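Local coordinates for Lmo0305 protein (Listeria monocytogenes, PDB 3PJ0) that is of undefined function but belongs to the beta-eliminating lyase family of fold-type I, pyridoxal-phosphate-dependent proteins and carries its cofactor on a lysine, at residues E144-E149 and W182-F187; L174-A179 and E193-L198. All blocks are in the same frame, centred on the assembly; numbering follows the deposited sequence.

Interaction 1 (E144-E149 and W182-F187); sequences ELPQRE and WEITPF
I184 meets L145 and P146 with two different branches, an example of one beta-branched residue serving two neighbours in a loop that follows a strand. The delta methyl, CD1, presses on L145, whose side chain it crosses at about a right angle; CD1 lies 3.3 Å from L145 CB, closer than carbon atoms usually pack. The other branch, CG2, rests against the proline ring, 3.6 Å from P146 CD, with P146 CG a little farther from I184 CG2, at 4.0 Å. A chi1 of 72° turns the CG1-CD1 arm of I184 toward L145 and leaves CG2 toward the proline. The cis peptide bond before P146 probably helps to bring the ring and the L145 side chain to the same isoleucine. All three residues are buried, and no hydrogen bond joins the segments.

Away from this apolar patch, the polar, partly exposed side begins at R148 and E149. The buried carboxylate of E144 takes R148 N through OE2 (2.9 Å), the donor standing 35° above the carboxylate plane, and R148 NH1 forms a salt bridge with E149 OE2 at 2.8 Å. R148 NE reaches a second carboxylate, on E333.

The contact thus joins the loop after strand 140-144 to the residues leading into helix 185-188, with L145 also packing against L176 of strand 173-178 and I195 of helix 192-196 touching both L145 and I184.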
loop_
_atom_site.group_PDB
_atom_site.type_symbol
_atom_site.label_atom_id
_atom_site.label_comp_id
_atom_site.label_asym_id
_atom_site.label_seq_id
_atom_site.Cartn_x
_atom_site.Cartn_y
_atom_site.Cartn_z
ATOM N N GLU A 144 -22.797 -5.206 -0.605
ATOM C CA GLU A 144 -21.945 -5.064 -1.808
ATOM C C GLU A 144 -22.864 -4.835 -3.025
ATOM O O GLU A 144 -23.660 -5.708 -3.362
ATOM C CB GLU A 144 -21.109 -6.335 -1.998
ATOM C CG GLU A 144 -20.143 -6.278 -3.156
ATOM C CD GLU A 144 -19.486 -7.630 -3.466
ATOM O OE1 GLU A 144 -19.017 -8.330 -2.526
ATOM O OE2 GLU A 144 -19.449 -7.959 -4.660
ATOM N N LEU A 145 -22.773 -3.643 -3.633
ATOM C CA LEU A 145 -23.587 -3.270 -4.791
ATOM C C LEU A 145 -22.678 -3.169 -6.021
ATOM O O LEU A 145 -21.790 -2.317 -6.065
ATOM C CB LEU A 145 -24.288 -1.923 -4.581
ATOM C CG LEU A 145 -25.181 -1.754 -3.378
ATOM C CD1 LEU A 145 -25.680 -0.316 -3.210
ATOM C CD2 LEU A 145 -26.371 -2.716 -3.452
ATOM N N PRO A 146 -22.835 -4.087 -6.984
ATOM C CA PRO A 146 -23.707 -5.236 -7.039
ATOM C C PRO A 146 -22.984 -6.405 -6.406
ATOM O O PRO A 146 -21.802 -6.252 -6.093
ATOM C CB PRO A 146 -23.875 -5.449 -8.537
ATOM C CG PRO A 146 -22.566 -5.100 -9.085
ATOM C CD PRO A 146 -21.984 -4.019 -8.187
ATOM N N GLN A 147 -23.637 -7.556 -6.259
ATOM C CA GLN A 147 -23.007 -8.725 -5.637
ATOM C C GLN A 147 -22.259 -9.476 -6.719
ATOM O O GLN A 147 -22.829 -10.294 -7.452
ATOM C CB GLN A 147 -24.037 -9.631 -4.952
ATOM C CG GLN A 147 -23.395 -10.651 -4.030
ATOM C CD GLN A 147 -23.029 -10.058 -2.665
ATOM O OE1 GLN A 147 -23.897 -9.556 -1.961
ATOM N NE2 GLN A 147 -21.740 -10.107 -2.296
ATOM N N ARG A 148 -20.976 -9.177 -6.825
ATOM C CA ARG A 148 -20.156 -9.705 -7.921
ATOM C C ARG A 148 -20.083 -11.228 -8.052
ATOM O O ARG A 148 -20.153 -11.744 -9.161
ATOM C CB ARG A 148 -18.743 -9.146 -7.798
ATOM C CG ARG A 148 -17.759 -9.622 -8.870
ATOM C CD ARG A 148 -16.914 -10.841 -8.421
ATOM N NE ARG A 148 -15.851 -11.048 -9.393
ATOM C CZ ARG A 148 -14.655 -11.620 -9.184
ATOM N NH1 ARG A 148 -14.304 -12.113 -8.006
ATOM N NH2 ARG A 148 -13.789 -11.699 -10.193
ATOM N N GLU A 149 -19.943 -11.934 -6.935
ATOM C CA GLU A 149 -19.766 -13.393 -6.983
ATOM C C GLU A 149 -20.991 -14.146 -7.491
ATOM O O GLU A 149 -20.888 -15.314 -7.869
ATOM C CB GLU A 149 -19.327 -13.939 -5.631
ATOM C CG GLU A 149 -17.997 -13.377 -5.170
ATOM C CD GLU A 149 -16.770 -13.915 -5.893
ATOM O OE1 GLU A 149 -16.798 -15.030 -6.435
ATOM O OE2 GLU A 149 -15.746 -13.202 -5.869
ATOM N N TRP A 182 -19.632 2.776 -9.266
ATOM C CA TRP A 182 -19.755 3.629 -10.436
ATOM C C TRP A 182 -20.570 2.933 -11.536
ATOM O O TRP A 182 -21.359 3.553 -12.238
ATOM C CB TRP A 182 -18.379 4.000 -10.985
ATOM C CG TRP A 182 -17.354 4.410 -9.912
ATOM C CD1 TRP A 182 -16.214 3.729 -9.603
ATOM C CD2 TRP A 182 -17.381 5.546 -9.037
ATOM N NE1 TRP A 182 -15.513 4.376 -8.618
ATOM C CE2 TRP A 182 -16.213 5.482 -8.234
ATOM C CE3 TRP A 182 -18.273 6.603 -8.840
ATOM C CZ2 TRP A 182 -15.920 6.438 -7.240
ATOM C CZ3 TRP A 182 -17.977 7.549 -7.867
ATOM C CH2 TRP A 182 -16.798 7.462 -7.089
ATOM N N GLU A 183 -20.380 1.625 -11.630
ATOM C CA GLU A 183 -21.027 0.811 -12.639
ATOM C C GLU A 183 -22.538 0.624 -12.478
ATOM O O GLU A 183 -23.195 0.202 -13.443
ATOM C CB GLU A 183 -20.387 -0.588 -12.654
ATOM C CG GLU A 183 -18.930 -0.649 -13.034
ATOM C CD GLU A 183 -17.936 -0.556 -11.888
ATOM O OE1 GLU A 183 -18.023 0.376 -11.077
ATOM O OE2 GLU A 183 -17.009 -1.404 -11.861
ATOM N N ILE A 184 -23.083 0.882 -11.281
ATOM C CA ILE A 184 -24.521 0.665 -11.024
ATOM C C ILE A 184 -25.428 1.913 -11.103
ATOM O O ILE A 184 -26.648 1.793 -11.125
ATOM C CB ILE A 184 -24.753 -0.062 -9.662
ATOM C CG1 ILE A 184 -24.488 0.848 -8.445
ATOM C CG2 ILE A 184 -23.920 -1.327 -9.582
ATOM C CD1 ILE A 184 -24.749 0.204 -7.118
ATOM N N THR A 185 -24.859 3.103 -11.191
ATOM C CA THR A 185 -25.707 4.308 -11.249
ATOM C C THR A 185 -26.621 4.320 -12.485
ATOM O O THR A 185 -27.768 4.726 -12.387
ATOM C CB THR A 185 -24.910 5.614 -11.081
ATOM O OG1 THR A 185 -24.059 5.832 -12.202
ATOM C CG2 THR A 185 -24.076 5.569 -9.810
ATOM N N PRO A 186 -26.145 3.810 -13.646
ATOM C CA PRO A 186 -27.091 3.810 -14.806
ATOM C C PRO A 186 -28.382 2.986 -14.591
ATOM O O PRO A 186 -29.494 3.476 -14.877
ATOM C CB PRO A 186 -26.250 3.231 -15.953
ATOM C CG PRO A 186 -24.816 3.511 -15.547
ATOM C CD PRO A 186 -24.788 3.384 -14.035
ATOM N N PHE A 187 -28.256 1.791 -14.024
ATOM C CA PHE A 187 -29.413 0.931 -13.757
ATOM C C PHE A 187 -30.327 1.514 -12.689
ATOM O O PHE A 187 -31.520 1.586 -12.877
ATOM C CB PHE A 187 -28.999 -0.485 -13.334
ATOM C CG PHE A 187 -30.138 -1.300 -12.807
ATOM C CD1 PHE A 187 -31.049 -1.869 -13.674
ATOM C CD2 PHE A 187 -30.346 -1.429 -11.445
ATOM C CE1 PHE A 187 -32.148 -2.597 -13.176
ATOM C CE2 PHE A 187 -31.422 -2.147 -10.954
ATOM C CZ PHE A 187 -32.337 -2.724 -11.819
#

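Interaction 2 (L174-A179 and E193-L198); sequences LHLDGA and EEICAL
Beside the cofactor site of this fold-type I protein, residues of helix 192-196 and the loop after it pack on part of one face of strand 173-178. L176 points its side chain at the helix, and its CD2 does the touching: C196 SG lies 4.0 Å away and I195 CG2 4.2 Å away. CG of L176 stands anti to the backbone N (chi1 174°), which carries the branched end out from the strand toward both. Two residues earlier, L174 CD2 comes within 3.4 Å of the carbonyl oxygen of L198, an apolar methyl against a polar atom that is itself hydrogen-bonded to S164 OG in helix 157-170. No hydrogen bond crosses the contact; it is held by packing.

H175, by contrast, points away from the helix, and D177 is polar too. Its OD1 accepts from A179 N at 3.2 Å, nearly along the C-O axis, closing an Asx turn, while OD2 is bonded to N1 of the pyridoxal-phosphate lysine at position 208 and to Q76. With helix residues packed on the other face of this central strand of the seven-stranded mixed sheet, an aspartate at the pyridine nitrogen is the hallmark of the fold-type I cofactor domain.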
loop_
_atom_site.group_PDB
_atom_site.type_symbol
_atom_site.label_atom_id
_atom_site.label_comp_id
_atom_site.label_asym_id
_atom_site.label_seq_id
_atom_site.Cartn_x
_atom_site.Cartn_y
_atom_site.Cartn_z
ATOM N N LEU A 174 -24.479 0.862 8.628
ATOM C CA LEU A 174 -24.606 0.259 7.302
ATOM C C LEU A 174 -23.415 0.747 6.499
ATOM O O LEU A 174 -23.198 1.966 6.394
ATOM C CB LEU A 174 -25.934 0.656 6.628
ATOM C CG LEU A 174 -26.419 -0.232 5.453
ATOM C CD1 LEU A 174 -26.739 -1.656 5.895
ATOM C CD2 LEU A 174 -27.643 0.399 4.723
ATOM N N HIS A 175 -22.632 -0.209 5.977
ATOM C CA HIS A 175 -21.420 0.044 5.206
ATOM C C HIS A 175 -21.547 -0.475 3.778
ATOM O O HIS A 175 -21.943 -1.634 3.565
ATOM C CB HIS A 175 -20.179 -0.647 5.840
ATOM C CG HIS A 175 -18.949 -0.507 4.994
ATOM N ND1 HIS A 175 -18.207 0.654 4.966
ATOM C CD2 HIS A 175 -18.361 -1.358 4.111
ATOM C CE1 HIS A 175 -17.209 0.508 4.114
ATOM N NE2 HIS A 175 -17.289 -0.694 3.562
ATOM N N LEU A 176 -21.182 0.372 2.806
ATOM C CA LEU A 176 -21.230 0.018 1.393
ATOM C C LEU A 176 -19.900 -0.430 0.825
ATOM O O LEU A 176 -18.941 0.332 0.837
ATOM C CB LEU A 176 -21.739 1.212 0.551
ATOM C CG LEU A 176 -21.719 1.087 -0.990
ATOM C CD1 LEU A 176 -22.529 -0.137 -1.422
ATOM C CD2 LEU A 176 -22.253 2.357 -1.671
ATOM N N ASP A 177 -19.835 -1.700 0.403
ATOM C CA ASP A 177 -18.732 -2.195 -0.381
ATOM C C ASP A 177 -19.109 -1.739 -1.790
ATOM O O ASP A 177 -19.896 -2.372 -2.493
ATOM C CB ASP A 177 -18.521 -3.733 -0.287
ATOM C CG ASP A 177 -17.339 -4.201 -1.131
ATOM O OD1 ASP A 177 -16.992 -3.491 -2.099
ATOM O OD2 ASP A 177 -16.733 -5.249 -0.805
ATOM N N GLY A 178 -18.568 -0.592 -2.161
ATOM C CA GLY A 178 -18.820 0.034 -3.425
ATOM C C GLY A 178 -17.664 -0.111 -4.386
ATOM O O GLY A 178 -17.394 0.805 -5.180
ATOM N N ALA A 179 -16.993 -1.264 -4.345
ATOM C CA ALA A 179 -15.922 -1.568 -5.271
ATOM C C ALA A 179 -16.371 -1.301 -6.720
ATOM O O ALA A 179 -15.569 -0.856 -7.568
ATOM C CB ALA A 179 -15.499 -3.035 -5.123
ATOM N N GLU A 193 -24.020 9.871 -4.914
ATOM C CA GLU A 193 -24.433 10.507 -3.660
ATOM C C GLU A 193 -25.737 9.921 -3.131
ATOM O O GLU A 193 -25.863 9.631 -1.940
ATOM C CB GLU A 193 -24.564 12.028 -3.840
ATOM C CG GLU A 193 -25.066 12.748 -2.618
ATOM C CD GLU A 193 -24.994 14.275 -2.726
ATOM O OE1 GLU A 193 -24.735 14.810 -3.820
ATOM O OE2 GLU A 193 -25.211 14.935 -1.691
ATOM N N GLU A 194 -26.722 9.767 -4.008
ATOM C CA GLU A 194 -28.022 9.220 -3.603
ATOM C C GLU A 194 -27.893 7.826 -3.027
ATOM O O GLU A 194 -28.450 7.546 -1.974
ATOM C CB GLU A 194 -29.019 9.207 -4.762
ATOM C CG GLU A 194 -29.586 10.556 -5.069
ATOM C CD GLU A 194 -30.609 10.509 -6.178
ATOM O OE1 GLU A 194 -30.214 10.340 -7.357
ATOM O OE2 GLU A 194 -31.804 10.612 -5.867
ATOM N N ILE A 195 -27.125 6.967 -3.695
ATOM C CA ILE A 195 -26.916 5.599 -3.231
ATOM C C ILE A 195 -26.168 5.599 -1.886
ATOM O O ILE A 195 -26.575 4.932 -0.932
ATOM C CB ILE A 195 -26.128 4.772 -4.299
ATOM C CG1 ILE A 195 -26.948 4.633 -5.587
ATOM C CG2 ILE A 195 -25.778 3.347 -3.825
ATOM C CD1 ILE A 195 -26.097 4.147 -6.785
ATOM N N CYS A 196 -25.095 6.381 -1.816
ATOM C CA CYS A 196 -24.279 6.442 -0.605
ATOM C C CYS A 196 -24.984 7.081 0.598
ATOM O O CYS A 196 -24.572 6.837 1.753
ATOM C CB CYS A 196 -22.983 7.186 -0.870
ATOM S SG CYS A 196 -21.863 6.306 -1.974
ATOM N N ALA A 197 -26.010 7.894 0.332
ATOM C CA ALA A 197 -26.781 8.561 1.397
ATOM C C ALA A 197 -27.492 7.582 2.335
ATOM O O ALA A 197 -27.907 7.969 3.443
ATOM C CB ALA A 197 -27.809 9.551 0.813
ATOM N N LEU A 198 -27.665 6.341 1.885
ATOM C CA LEU A 198 -28.348 5.343 2.694
ATOM C C LEU A 198 -27.381 4.616 3.639
ATOM O O LEU A 198 -27.818 3.787 4.439
ATOM C CB LEU A 198 -29.016 4.310 1.781
ATOM C CG LEU A 198 -30.093 4.802 0.818
ATOM C CD1 LEU A 198 -30.564 3.590 -0.040
ATOM C CD2 LEU A 198 -31.229 5.405 1.596
#

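Interactions 1 and 2 lie 11 Å apart, centre to centre, and merge into one apolar layer, illustrating how segments that alternate along the chain can share a single core. L145 of interaction 1 supplies the join: its CD1 is 3.6 Å from L176 CD1 and 3.7 Å from I195 CG2, so it touches both sides of interaction 2. T185 CG2 adds a further touch, 3.9 Å from I195 CD1. Along the chain the order is 144-149, 174-179, 182-187, 193-198, so each contact closes across a segment of the other. Nearer the cofactor, E144 CG packs 4.0 Å from D177 O; the strand end of interaction 1 thus lies against D177, whose OD2 bonds the pyridine N1 of the modified residue at position 208.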